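Local coordinates for C2 toxin component I (Clostridium botulinum, PDB 2J3X), which is the enzymatic component of a binary toxin, an ADP-ribosyltransferase that, as in related clostridial toxins, probably transfers ADP-ribose from NAD to actin in the host cell, at residues S192-S197 with S214-L219; G100-T105 with V164-P169; K107-N112 with Q139-F144; T171-V176 with L186-F191; P292-A297 with R366-E371. The protein carries 2 engineered substitutions. One frame throughout, in Å; residues are numbered along the deposited sequence. Where two conformers were deposited one is given.

Contact 1 of 5, residues S192-S197 with S214-L219; sequences SIIPES and SLSQEL
Ser214 pairs with Ile194 within the antiparallel beta hairpin of strands 191-203 and 206-216, part of the sheet in the N-terminal ADP-ribosyltransferase-like half. Its N donates to Ile194 O (2.9 Å) and its O accepts from Ile194 N (3.0 Å). The hydroxyl, Ser214 OG, lies 3.1 Å from Glu196 OE2, which comes this close because the glutamate chain bends at chi2 (-74°). Leu215 turns to the other face and forms a non-hydrogen-bonded pair with Ile193. There Leu215 CD1 meets Ile193 CD1 at 4.0 Å, and Thr166 touches both side chains. Ser216 restores the backbone ladder with Ser192: Ser216 N donates to Ser192 O (2.8 Å), and Ser192 N reaches Ser216 O (2.8 Å) along an almost straight line, 177° at the hydrogen. Further on, the carboxylate of Glu218 forms a salt bridge with Arg368 of the C-terminal half. Ser192 OG, hydrogen-bonded to Thr142 OG1, also shares a hydrogen bond with a water at 2.7 Å, and that water accepts a bond from Glu218 N at 2.9 Å.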
# COMPACT_ATOMS: atom_id res chain seq x y z
N SER A 192 7.82 1.47 2.50
CA SER A 192 6.96 1.85 3.61
C SER A 192 7.76 2.57 4.67
O SER A 192 8.99 2.45 4.71
CB SER A 192 6.33 0.62 4.26
OG SER A 192 5.46 -0.01 3.32
N ILE A 193 7.03 3.29 5.51
CA ILE A 193 7.65 3.91 6.70
C ILE A 193 6.98 3.27 7.92
O ILE A 193 5.76 3.11 7.94
CB ILE A 193 7.44 5.41 6.70
CG1 ILE A 193 8.39 6.07 5.71
CG2 ILE A 193 7.88 6.01 8.04
CD1 ILE A 193 9.92 6.15 6.24
N ILE A 194 7.80 2.90 8.91
CA ILE A 194 7.35 2.43 10.21
C ILE A 194 7.74 3.49 11.27
O ILE A 194 8.93 3.64 11.59
CB ILE A 194 8.00 1.11 10.56
CG1 ILE A 194 7.68 0.04 9.51
CG2 ILE A 194 7.50 0.64 11.96
CD1 ILE A 194 8.45 -1.28 9.74
N PRO A 195 6.77 4.26 11.75
CA PRO A 195 7.11 5.32 12.75
C PRO A 195 7.64 4.60 13.99
O PRO A 195 7.05 3.60 14.42
CB PRO A 195 5.72 5.94 13.05
CG PRO A 195 5.01 5.80 11.71
CD PRO A 195 5.32 4.32 11.38
N GLU A 196 8.77 5.08 14.50
CA GLU A 196 9.38 4.48 15.69
C GLU A 196 9.27 5.37 16.92
O GLU A 196 9.22 4.82 18.04
CB GLU A 196 10.84 4.14 15.40
CG GLU A 196 11.02 3.19 14.16
CD GLU A 196 10.63 1.74 14.38
OE1 GLU A 196 10.13 1.39 15.48
OE2 GLU A 196 10.82 0.93 13.42
N SER A 197 9.18 6.68 16.72
CA SER A 197 9.01 7.64 17.83
C SER A 197 8.40 8.92 17.30
O SER A 197 8.44 9.17 16.11
CB SER A 197 10.35 7.98 18.51
OG SER A 197 11.24 8.56 17.59
N SER A 214 11.36 4.29 10.20
CA SER A 214 12.31 3.39 9.52
C SER A 214 11.78 3.11 8.16
O SER A 214 10.61 2.81 8.01
CB SER A 214 12.45 2.00 10.20
OG SER A 214 12.93 2.17 11.50
N LEU A 215 12.64 3.18 7.16
CA LEU A 215 12.26 2.84 5.81
C LEU A 215 12.23 1.33 5.70
O LEU A 215 13.23 0.67 6.05
CB LEU A 215 13.30 3.41 4.84
CG LEU A 215 12.95 3.50 3.37
CD1 LEU A 215 11.87 4.55 3.18
CD2 LEU A 215 14.26 3.90 2.61
N SER A 216 11.15 0.76 5.18
CA SER A 216 11.02 -0.69 5.16
C SER A 216 10.39 -1.15 3.85
O SER A 216 9.93 -0.34 3.07
CB SER A 216 10.22 -1.18 6.38
OG SER A 216 10.46 -0.39 7.55
N GLN A 217 10.36 -2.47 3.63
CA GLN A 217 9.76 -2.99 2.41
C GLN A 217 8.87 -4.12 2.79
O GLN A 217 9.37 -5.15 3.27
CB GLN A 217 10.85 -3.54 1.49
CG GLN A 217 11.51 -2.49 0.69
CD GLN A 217 12.78 -3.04 0.04
OE1 GLN A 217 13.77 -3.36 0.72
NE2 GLN A 217 12.74 -3.14 -1.28
N GLU A 218 7.55 -3.94 2.67
CA GLU A 218 6.63 -4.95 3.10
C GLU A 218 6.38 -5.84 1.88
O GLU A 218 6.17 -5.32 0.77
CB GLU A 218 5.29 -4.29 3.52
CG GLU A 218 4.33 -5.32 4.08
CD GLU A 218 3.06 -4.62 4.58
OE1 GLU A 218 2.71 -3.53 4.03
OE2 GLU A 218 2.42 -5.17 5.47
N LEU A 219 6.41 -7.16 2.06
CA LEU A 219 6.34 -8.07 0.89
C LEU A 219 4.95 -7.93 0.26
O LEU A 219 3.94 -8.08 0.96
CB LEU A 219 6.50 -9.52 1.35
CG LEU A 219 6.56 -10.57 0.22
CD1 LEU A 219 7.63 -10.23 -0.82
CD2 LEU A 219 6.79 -11.94 0.86
O HOH W 1 6.57 -1.56 1.43

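Contact 2 of 5, residues G100-T105 with V164-P169; sequences GYVNFT and VKTRVP. With SO4 (sulfate ion), chain P.
Gly100 O accepts Thr166 N at 3.0 Å and is also approached by Lys165 CA, a weaker CA-H...O contact of 3.3 Å. The pair belongs to antiparallel strands 98-102 and 162-168, neighbours in the mixed sheet of the N-terminal half. Gly100 N answers with a bond to Thr166 O, and Val102 N donates to Val164 O, the shortest direct hydrogen bond across the contact. On the face carrying Val102, Val164 and Thr166, packing is tight: Val102 CG2 presses on Val164 CG1 at 3.4 Å, and Val102 CG1 meets Thr166 CG2 at 3.5 Å. Ile193 of the hairpin covers this apolar patch. The other face carries Tyr101 and Lys165; the lysine chain is fully extended, its CB 4.0 Å from Tyr101 CD1, while Val164 O sits at the edge of the ring. A water donates to Tyr101 OH (2.7 Å) and accepts from Lys165 NZ; the same hydroxyl is hydrogen-bonded to Asp153. Beyond Val102 comes an inverse gamma turn centred on Asn103, whose ND2 makes a weak bond to a sulfate, probably from the crystallisation liquor, also bound by Lys50 and Thr51. Where the chains part, a water donates to Val102 O (2.7 Å) and accepts from Val164 N (2.9 Å).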
# COMPACT_ATOMS: atom_id res chain seq x y z
N GLY A 100 16.93 12.54 5.76
CA GLY A 100 16.11 13.64 5.28
C GLY A 100 14.64 13.33 5.60
O GLY A 100 14.36 12.51 6.46
N TYR A 101 13.74 14.02 4.93
CA TYR A 101 12.33 14.04 5.33
C TYR A 101 11.53 13.40 4.21
O TYR A 101 11.58 13.88 3.05
CB TYR A 101 11.86 15.46 5.48
CG TYR A 101 12.61 16.25 6.51
CD1 TYR A 101 12.65 15.81 7.85
CD2 TYR A 101 13.30 17.43 6.15
CE1 TYR A 101 13.32 16.59 8.84
CE2 TYR A 101 14.01 18.20 7.15
CZ TYR A 101 14.01 17.77 8.46
OH TYR A 101 14.68 18.48 9.46
N VAL A 102 10.80 12.34 4.53
CA VAL A 102 10.01 11.71 3.47
C VAL A 102 8.64 12.36 3.28
O VAL A 102 8.06 12.92 4.21
CB VAL A 102 9.86 10.16 3.68
CG1 VAL A 102 11.17 9.45 3.33
CG2 VAL A 102 9.50 9.80 5.12
N ASN A 103 8.12 12.31 2.06
CA ASN A 103 6.86 13.02 1.77
C ASN A 103 5.63 12.21 2.22
O ASN A 103 4.95 11.59 1.37
CB ASN A 103 6.81 13.46 0.32
CG ASN A 103 6.95 12.31 -0.69
OD1 ASN A 103 7.63 11.26 -0.48
ND2 ASN A 103 6.37 12.54 -1.86
N PHE A 104 5.37 12.15 3.54
CA PHE A 104 4.08 11.59 4.07
C PHE A 104 3.31 12.71 4.73
O PHE A 104 3.88 13.40 5.61
CB PHE A 104 4.26 10.49 5.12
CG PHE A 104 4.56 9.17 4.55
CD1 PHE A 104 5.89 8.83 4.17
CD2 PHE A 104 3.57 8.21 4.47
CE1 PHE A 104 6.17 7.58 3.65
CE2 PHE A 104 3.83 6.98 3.90
CZ PHE A 104 5.12 6.65 3.51
N THR A 105 2.04 12.88 4.34
CA THR A 105 1.12 13.78 5.06
C THR A 105 0.39 13.03 6.16
O THR A 105 0.43 11.78 6.19
CB THR A 105 0.03 14.32 4.09
OG1 THR A 105 -0.69 13.20 3.58
CG2 THR A 105 0.69 15.05 2.92
N VAL A 164 8.20 13.67 8.81
CA VAL A 164 8.70 12.34 8.96
C VAL A 164 10.14 12.26 8.51
O VAL A 164 10.41 12.48 7.34
CB VAL A 164 7.81 11.36 8.09
CG1 VAL A 164 8.26 9.90 8.29
CG2 VAL A 164 6.32 11.53 8.50
N LYS A 165 11.03 11.99 9.45
CA LYS A 165 12.50 11.97 9.19
C LYS A 165 12.94 10.50 9.17
O LYS A 165 12.46 9.70 9.98
CB LYS A 165 13.22 12.70 10.33
CG LYS A 165 14.71 12.89 10.12
CD LYS A 165 15.30 13.74 11.27
CE LYS A 165 16.75 13.92 11.08
NZ LYS A 165 17.18 14.79 12.27
N THR A 166 13.78 10.14 8.21
CA THR A 166 14.23 8.77 8.09
C THR A 166 15.68 8.76 7.59
O THR A 166 16.23 9.78 7.25
CB THR A 166 13.32 7.93 7.15
OG1 THR A 166 13.64 6.54 7.30
CG2 THR A 166 13.51 8.32 5.69
N ARG A 167 16.27 7.58 7.57
CA ARG A 167 17.61 7.34 7.02
C ARG A 167 17.49 6.31 5.90
O ARG A 167 16.99 5.19 6.13
CB ARG A 167 18.47 6.82 8.16
CG ARG A 167 19.90 6.37 7.81
CD ARG A 167 20.62 6.13 9.12
NE ARG A 167 22.07 6.10 8.90
CZ ARG A 167 22.99 6.83 9.53
NH1 ARG A 167 22.67 7.71 10.50
NH2 ARG A 167 24.26 6.67 9.19
N VAL A 168 17.96 6.64 4.71
CA VAL A 168 17.97 5.70 3.61
C VAL A 168 19.34 5.01 3.61
O VAL A 168 20.38 5.69 3.59
CB VAL A 168 17.82 6.44 2.27
CG1 VAL A 168 17.77 5.42 1.10
CG2 VAL A 168 16.60 7.37 2.32
N PRO A 169 19.34 3.66 3.61
CA PRO A 169 20.61 2.91 3.60
C PRO A 169 21.47 3.05 2.36
O PRO A 169 20.97 3.15 1.24
CB PRO A 169 20.14 1.45 3.79
CG PRO A 169 18.80 1.60 4.49
CD PRO A 169 18.19 2.76 3.75
S SO4 P . 3.78 14.48 -5.12
O1 SO4 P . 4.91 15.14 -5.79
O2 SO4 P . 3.39 13.23 -5.79
O3 SO4 P . 4.14 14.14 -3.74
O4 SO4 P . 2.63 15.38 -5.23
O HOH W 2 15.47 17.55 11.89
O HOH W 3 7.91 14.83 6.16

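Contact 3 of 5, residues K107-N112 with Q139-F144; sequences KELGIN and QEYTKF
Leu109 CA lies over one face of the Tyr141 ring, and here the contact is tight. It stands 3.9 Å from the ring centroid, 19° off the normal, a CH-pi contact made by the backbone carbon. The leucine side chain crosses the tyrosine at about a right angle, bringing Leu109 CD2 to 3.7 Å from Tyr141 CD2, while Leu109 O comes within 3.2 Å of Tyr141 CE1. Gly110 N bonds back to Lys107 O and closes the short 3-10 turn that presents this leucine. In this way the loop after strand 98-102 packs on edge strand 141-143 of the sheet. The more open side is polar: Glu108 is partly exposed, with a glycerol, probably from the crystallisation liquor, about 4 Å from its side chain, though its partner Lys143 is buried. Glu108 OE2 takes Lys143 NZ at 2.8 Å on its syn lone pair, a salt bridge reached through a bend of the lysine chain at chi2 (83°). Asn103 O also binds Lys143 NZ, and Thr105 N binds Glu108 OE1. The carboxylate and the carbonyl together probably stabilise the positive charge of the buried lysine, and the ion pair ties the loop to the strand.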
# COMPACT_ATOMS: atom_id res chain seq x y z
N LYS A 107 -2.75 12.40 6.35
CA LYS A 107 -3.73 11.45 5.75
C LYS A 107 -3.05 10.16 5.33
O LYS A 107 -3.63 9.08 5.47
CB LYS A 107 -4.45 12.03 4.50
CG LYS A 107 -5.57 12.96 4.84
CD LYS A 107 -5.96 13.75 3.60
CE LYS A 107 -7.10 14.73 3.97
NZ LYS A 107 -7.83 15.33 2.79
N GLU A 108 -1.82 10.26 4.80
CA GLU A 108 -1.04 9.08 4.40
C GLU A 108 -0.50 8.22 5.54
O GLU A 108 0.07 7.14 5.29
CB GLU A 108 0.13 9.52 3.50
CG GLU A 108 -0.33 10.21 2.24
CD GLU A 108 0.87 10.58 1.38
OE1 GLU A 108 1.58 11.52 1.74
OE2 GLU A 108 1.10 9.89 0.36
N LEU A 109 -0.62 8.72 6.78
CA LEU A 109 -0.34 7.95 7.99
C LEU A 109 -1.66 7.52 8.62
O LEU A 109 -1.69 7.16 9.77
CB LEU A 109 0.49 8.81 8.98
CG LEU A 109 1.83 9.25 8.43
CD1 LEU A 109 2.46 10.27 9.38
CD2 LEU A 109 2.81 8.06 8.23
N GLY A 110 -2.76 7.61 7.85
CA GLY A 110 -4.08 7.26 8.40
C GLY A 110 -4.63 8.17 9.49
O GLY A 110 -5.46 7.73 10.30
N ILE A 111 -4.19 9.43 9.50
CA ILE A 111 -4.60 10.39 10.52
C ILE A 111 -5.57 11.36 9.92
O ILE A 111 -5.23 12.15 9.01
CB ILE A 111 -3.39 11.17 11.12
CG1 ILE A 111 -2.45 10.20 11.84
CG2 ILE A 111 -3.89 12.39 11.99
CD1 ILE A 111 -1.11 10.96 12.24
N ASN A 112 -6.82 11.24 10.38
CA ASN A 112 -7.87 12.09 9.86
C ASN A 112 -8.34 13.12 10.87
O ASN A 112 -9.27 13.85 10.59
CB ASN A 112 -9.06 11.25 9.40
CG ASN A 112 -8.66 10.23 8.31
OD1 ASN A 112 -7.95 10.58 7.37
ND2 ASN A 112 -9.16 9.02 8.44
N GLN A 139 3.22 0.91 13.25
CA GLN A 139 2.35 0.62 12.12
C GLN A 139 3.16 0.83 10.86
O GLN A 139 4.19 1.51 10.89
CB GLN A 139 1.12 1.57 12.12
CG GLN A 139 0.13 1.25 10.98
CD GLN A 139 -0.36 -0.18 11.03
OE1 GLN A 139 0.23 -1.07 10.41
NE2 GLN A 139 -1.39 -0.41 11.84
N GLU A 140 2.74 0.23 9.74
CA GLU A 140 3.56 0.32 8.52
C GLU A 140 2.76 0.91 7.39
O GLU A 140 1.66 0.39 7.03
CB GLU A 140 4.06 -1.07 8.15
CG GLU A 140 5.02 -1.08 6.96
CD GLU A 140 5.72 -2.42 6.81
OE1 GLU A 140 5.09 -3.47 7.12
OE2 GLU A 140 6.88 -2.43 6.36
N TYR A 141 3.26 2.01 6.83
CA TYR A 141 2.49 2.81 5.85
C TYR A 141 3.22 2.86 4.53
O TYR A 141 4.28 3.46 4.41
CB TYR A 141 2.36 4.24 6.37
CG TYR A 141 1.60 4.30 7.67
CD1 TYR A 141 0.20 4.25 7.71
CD2 TYR A 141 2.30 4.44 8.90
CE1 TYR A 141 -0.49 4.32 8.94
CE2 TYR A 141 1.64 4.51 10.11
CZ TYR A 141 0.23 4.47 10.13
OH TYR A 141 -0.44 4.55 11.34
N THR A 142 2.64 2.24 3.49
CA THR A 142 3.34 2.15 2.23
C THR A 142 3.14 3.39 1.35
O THR A 142 2.00 3.89 1.16
CB THR A 142 2.81 0.89 1.46
OG1 THR A 142 2.88 -0.22 2.36
CG2 THR A 142 3.59 0.63 0.15
N LYS A 143 4.25 3.87 0.76
CA LYS A 143 4.21 4.88 -0.26
C LYS A 143 4.18 4.16 -1.62
O LYS A 143 5.18 3.62 -2.07
CB LYS A 143 5.45 5.79 -0.15
CG LYS A 143 5.35 7.01 -1.12
CD LYS A 143 4.52 8.15 -0.51
CE LYS A 143 4.50 9.36 -1.45
NZ LYS A 143 3.62 10.35 -0.75
N PHE A 144 3.00 4.09 -2.23
CA PHE A 144 2.88 3.34 -3.48
C PHE A 144 3.66 3.95 -4.63
O PHE A 144 4.21 3.20 -5.46
CB PHE A 144 1.39 3.20 -3.85
CG PHE A 144 0.59 2.55 -2.79
CD1 PHE A 144 0.79 1.19 -2.42
CD2 PHE A 144 -0.40 3.29 -2.12
CE1 PHE A 144 -0.02 0.59 -1.41
CE2 PHE A 144 -1.20 2.71 -1.12
CZ PHE A 144 -1.00 1.36 -0.75

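Contact 4 of 5, residues T171-V176 with L186-F191; sequences TFDYGV and LLNQGF
The rings of Phe172 and Phe191 lie nearly parallel, their planes 10° apart, yet they are slid so far past each other that they barely overlap, with centroids 5.4 Å apart. The closest approach is Phe172 CE2 to Phe191 CE1, 3.5 Å. A water sits in the plane of the Phe191 ring at its edge, and Leu215 of the neighbouring hairpin touches both phenylalanines. The second pair of flat groups is polar. Asn188 ND2 donates to Asp173 OD2 at 3.1 Å, on the anti side of the oxygen and somewhat out of the carboxylate plane; amide and carboxylate are turned 72° against each other, and a single N-H makes the link. Past Asp173 and Asn188 comes the beta hairpin of strands 175-178 and 183-187 at one border of the sheet. Gly175 and Leu186 form its antiparallel hydrogen-bonded pair, with Gly175 N to Leu186 O at 2.9 Å and Leu186 N to Gly175 O at 2.8 Å. Tyr174 holds its CG between the backbone N and carbonyl carbon (chi1 79°), which sends the ring away toward Glu25, the partner of its OH, while Tyr174 CB stays against Leu187 CD2 at 3.7 Å. The water beside Phe191 donates to Asp173 O (2.7 Å) and accepts from Asn188 N (3.0 Å).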
# COMPACT_ATOMS: atom_id res chain seq x y z
N THR A 171 23.63 1.89 -0.73
CA THR A 171 23.37 0.96 -1.84
C THR A 171 21.96 1.10 -2.42
O THR A 171 21.69 0.55 -3.50
CB THR A 171 23.65 -0.56 -1.55
OG1 THR A 171 22.58 -1.11 -0.80
CG2 THR A 171 24.98 -0.80 -0.80
N PHE A 172 21.04 1.80 -1.73
CA PHE A 172 19.69 1.97 -2.30
C PHE A 172 19.71 2.82 -3.56
O PHE A 172 20.49 3.73 -3.68
CB PHE A 172 18.78 2.63 -1.29
CG PHE A 172 18.12 1.70 -0.35
CD1 PHE A 172 18.80 0.58 0.16
CD2 PHE A 172 16.84 1.98 0.11
CE1 PHE A 172 18.19 -0.25 1.10
CE2 PHE A 172 16.24 1.15 1.06
CZ PHE A 172 16.92 0.05 1.53
N ASP A 173 18.84 2.50 -4.53
CA ASP A 173 18.76 3.24 -5.79
C ASP A 173 18.23 4.61 -5.49
O ASP A 173 17.40 4.79 -4.58
CB ASP A 173 17.74 2.59 -6.74
CG ASP A 173 18.10 1.16 -7.11
OD1 ASP A 173 19.29 0.78 -7.09
OD2 ASP A 173 17.17 0.38 -7.38
N TYR A 174 18.70 5.59 -6.26
CA TYR A 174 18.26 6.97 -6.07
C TYR A 174 18.51 7.84 -7.26
O TYR A 174 19.43 7.60 -8.05
CB TYR A 174 18.88 7.64 -4.83
CG TYR A 174 20.32 8.11 -5.07
CD1 TYR A 174 21.34 7.18 -5.18
CD2 TYR A 174 20.63 9.49 -5.13
CE1 TYR A 174 22.69 7.59 -5.41
CE2 TYR A 174 21.97 9.93 -5.34
CZ TYR A 174 22.97 8.96 -5.48
OH TYR A 174 24.28 9.36 -5.65
N GLY A 175 17.70 8.89 -7.33
CA GLY A 175 17.86 9.99 -8.23
C GLY A 175 17.89 11.23 -7.40
O GLY A 175 17.66 11.17 -6.17
N VAL A 176 18.20 12.34 -8.05
CA VAL A 176 18.21 13.64 -7.38
C VAL A 176 17.37 14.61 -8.15
O VAL A 176 17.48 14.72 -9.39
CB VAL A 176 19.66 14.20 -7.18
CG1 VAL A 176 19.59 15.62 -6.55
CG2 VAL A 176 20.45 13.22 -6.27
N LEU A 186 15.06 10.96 -5.04
CA LEU A 186 13.89 10.25 -5.50
C LEU A 186 14.23 8.78 -5.31
O LEU A 186 15.30 8.33 -5.75
CB LEU A 186 13.67 10.55 -7.00
CG LEU A 186 12.34 9.95 -7.50
CD1 LEU A 186 11.16 10.59 -6.81
CD2 LEU A 186 12.26 10.12 -9.00
N LEU A 187 13.35 8.02 -4.66
CA LEU A 187 13.62 6.59 -4.45
C LEU A 187 12.50 5.76 -5.09
O LEU A 187 11.47 6.32 -5.47
CB LEU A 187 13.74 6.24 -2.95
CG LEU A 187 14.55 7.20 -2.09
CD1 LEU A 187 14.40 6.72 -0.63
CD2 LEU A 187 16.01 7.18 -2.49
N ASN A 188 12.73 4.45 -5.24
CA ASN A 188 11.83 3.54 -5.92
C ASN A 188 10.43 3.57 -5.30
O ASN A 188 10.21 3.94 -4.12
CB ASN A 188 12.37 2.11 -5.75
CG ASN A 188 13.56 1.84 -6.65
OD1 ASN A 188 13.71 2.52 -7.66
ND2 ASN A 188 14.31 0.80 -6.36
N GLN A 189 9.47 3.11 -6.10
CA GLN A 189 8.12 2.93 -5.62
C GLN A 189 8.09 1.83 -4.55
O GLN A 189 8.92 0.89 -4.54
CB GLN A 189 7.29 2.37 -6.78
CG GLN A 189 7.09 3.33 -7.96
CD GLN A 189 5.95 2.85 -8.85
OE1 GLN A 189 6.16 2.64 -10.03
NE2 GLN A 189 4.72 2.67 -8.28
N GLY A 190 7.08 1.91 -3.67
CA GLY A 190 6.74 0.77 -2.83
C GLY A 190 7.48 0.61 -1.51
O GLY A 190 7.45 -0.46 -0.91
N PHE A 191 8.16 1.67 -1.05
CA PHE A 191 8.71 1.61 0.29
C PHE A 191 7.63 1.94 1.27
O PHE A 191 6.70 2.70 0.94
CB PHE A 191 9.83 2.65 0.48
CG PHE A 191 11.14 2.24 -0.14
CD1 PHE A 191 11.84 1.16 0.38
CD2 PHE A 191 11.67 2.94 -1.23
CE1 PHE A 191 13.04 0.74 -0.19
CE2 PHE A 191 12.89 2.52 -1.83
CZ PHE A 191 13.56 1.43 -1.28
O HOH W 4 15.21 3.28 -4.13

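Contact 5 of 5, residues P292-A297 with R366-E371; sequences PQTLIA and RLRLSE
Ile296 crosses Arg366, and each of its side-chain carbons has a neighbour on the opposing strand. CB is 4.2 Å from Leu367 O. CG2, anti to the backbone N, rests on Arg366 CG at 3.5 Å, while CG1 comes to 4.0 Å from Arg366 NH2. The bend at chi2 (-68°) then carries the tip, CD1, to 3.7 Å from Leu367 O, near Arg368 CA and above one face of the Arg366 guanidinium, toward its rim. The strands, 295-301 and 363-369, run antiparallel at one side of the sheet of the C-terminal ADP-ribosyltransferase half. Leu295 with Leu369 and Ala297 with Leu367 are the hydrogen-bonded pairs, each joined by two bonds, such as Leu369 N to Leu295 O at 2.8 Å. On the face bearing these residues, Ala297 CB meets Leu369 CD1 at 3.5 Å. Just before strand 295-301, Thr294 CG2 packs on Arg368 CG (3.5 Å), and Glu371 N makes a weak bond to Thr294 OG1 (3.3 Å). Arg366 forms salt bridges with Asp220 and Asp422. Arg368 reaches Gln139 and Arg366 reaches Thr142 of the N-terminal half, while Asp422 holds Arg366 within its own. Apolar contacts thus line the arginine stems while acidic and polar groups take their ends, which probably fixes the orientation of both guanidinium groups.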
# COMPACT_ATOMS: atom_id res chain seq x y z
N PRO A 292 3.61 -18.28 6.45
CA PRO A 292 4.97 -18.43 7.04
C PRO A 292 5.69 -17.11 7.32
O PRO A 292 6.68 -17.10 8.03
CB PRO A 292 5.70 -19.25 5.98
CG PRO A 292 5.04 -18.86 4.71
CD PRO A 292 3.58 -18.70 5.04
N GLN A 293 5.29 -16.04 6.63
CA GLN A 293 5.94 -14.72 6.82
C GLN A 293 4.90 -13.68 6.52
O GLN A 293 3.92 -13.99 5.84
CB GLN A 293 7.16 -14.56 5.90
CG GLN A 293 6.76 -14.48 4.37
CD GLN A 293 7.92 -14.41 3.39
OE1 GLN A 293 7.90 -15.04 2.37
NE2 GLN A 293 8.97 -13.63 3.72
N THR A 294 5.11 -12.46 6.96
CA THR A 294 4.12 -11.40 6.68
C THR A 294 4.14 -11.03 5.20
O THR A 294 5.20 -10.79 4.64
CB THR A 294 4.41 -10.21 7.56
OG1 THR A 294 4.29 -10.63 8.93
CG2 THR A 294 3.36 -9.07 7.33
N LEU A 295 2.96 -10.94 4.62
CA LEU A 295 2.86 -10.39 3.30
C LEU A 295 1.47 -9.88 3.02
O LEU A 295 0.56 -10.14 3.76
CB LEU A 295 3.23 -11.44 2.28
CG LEU A 295 2.22 -12.49 1.91
CD1 LEU A 295 2.63 -13.17 0.63
CD2 LEU A 295 1.92 -13.45 3.02
N ILE A 296 1.35 -9.17 1.91
CA ILE A 296 0.10 -8.53 1.50
C ILE A 296 -0.67 -9.46 0.53
O ILE A 296 -0.13 -9.91 -0.47
CB ILE A 296 0.40 -7.17 0.84
CG1 ILE A 296 1.02 -6.19 1.89
CG2 ILE A 296 -0.86 -6.60 0.13
CD1 ILE A 296 -0.02 -5.77 3.02
N ALA A 297 -1.96 -9.68 0.82
CA ALA A 297 -2.83 -10.26 -0.17
C ALA A 297 -4.06 -9.32 -0.36
O ALA A 297 -4.28 -8.40 0.42
CB ALA A 297 -3.31 -11.61 0.29
N ARG A 366 -6.39 -4.33 1.02
CA ARG A 366 -4.94 -4.63 0.94
C ARG A 366 -4.65 -5.21 2.34
O ARG A 366 -4.40 -4.49 3.30
CB ARG A 366 -4.18 -3.32 0.59
CG ARG A 366 -2.62 -3.57 0.56
CD ARG A 366 -1.91 -2.41 -0.07
NE ARG A 366 -0.46 -2.65 -0.01
CZ ARG A 366 0.38 -2.07 0.86
NH1 ARG A 366 -0.07 -1.16 1.73
NH2 ARG A 366 1.71 -2.38 0.81
N LEU A 367 -4.73 -6.53 2.46
CA LEU A 367 -4.77 -7.20 3.77
C LEU A 367 -3.36 -7.60 4.15
O LEU A 367 -2.71 -8.30 3.39
CB LEU A 367 -5.61 -8.51 3.70
CG LEU A 367 -7.06 -8.20 3.28
CD1 LEU A 367 -7.81 -9.50 3.05
CD2 LEU A 367 -7.72 -7.34 4.37
N ARG A 368 -2.90 -7.19 5.32
CA ARG A 368 -1.64 -7.73 5.82
C ARG A 368 -1.88 -9.10 6.45
O ARG A 368 -2.59 -9.21 7.45
CB ARG A 368 -1.00 -6.74 6.83
CG ARG A 368 0.34 -7.33 7.47
CD ARG A 368 0.83 -6.35 8.59
NE ARG A 368 0.98 -5.01 7.99
CZ ARG A 368 0.73 -3.84 8.59
NH1 ARG A 368 0.32 -3.79 9.84
NH2 ARG A 368 0.87 -2.68 7.91
N LEU A 369 -1.28 -10.13 5.86
CA LEU A 369 -1.39 -11.47 6.42
C LEU A 369 -0.17 -11.69 7.26
O LEU A 369 0.90 -11.82 6.71
CB LEU A 369 -1.45 -12.53 5.29
CG LEU A 369 -2.62 -12.27 4.28
CD1 LEU A 369 -2.71 -13.45 3.23
CD2 LEU A 369 -3.98 -12.02 4.98
N SER A 370 -0.32 -11.71 8.58
CA SER A 370 0.85 -11.75 9.44
C SER A 370 1.35 -13.19 9.60
O SER A 370 0.58 -14.14 9.53
CB SER A 370 0.48 -11.18 10.83
OG SER A 370 0.15 -9.78 10.74
N GLU A 371 2.65 -13.36 9.90
CA GLU A 371 3.16 -14.69 10.16
C GLU A 371 2.29 -15.47 11.17
O GLU A 371 2.07 -14.99 12.29
CB GLU A 371 4.62 -14.63 10.69
CG GLU A 371 5.14 -16.02 11.00
CD GLU A 371 6.55 -16.10 11.61
OE1 GLU A 371 7.35 -15.24 11.26
OE2 GLU A 371 6.77 -17.03 12.46

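Overall arrangement
Contacts 1 to 4 share the eight-stranded sheet of the N-terminal half, whereas contact 5 belongs to the five-stranded sheet of the C-terminal half; each half matches an ADP-ribosyltransferase family. Along the chain, contact 3 falls between the two segments of contact 2, then come contact 4, contact 1 and, last, contact 5. Centres of contacts 1 and 2 are about 10 Å apart, as are those of contacts 1 and 3, and Ile193 packs on Phe104 between contacts 1 and 2. Contact 5 lies about 24 Å, centre to centre, from contacts 2 and 4, but it touches contacts 1 and 3. Strands 141-143 and 206-216, with the residues beside them, therefore help join the two halves.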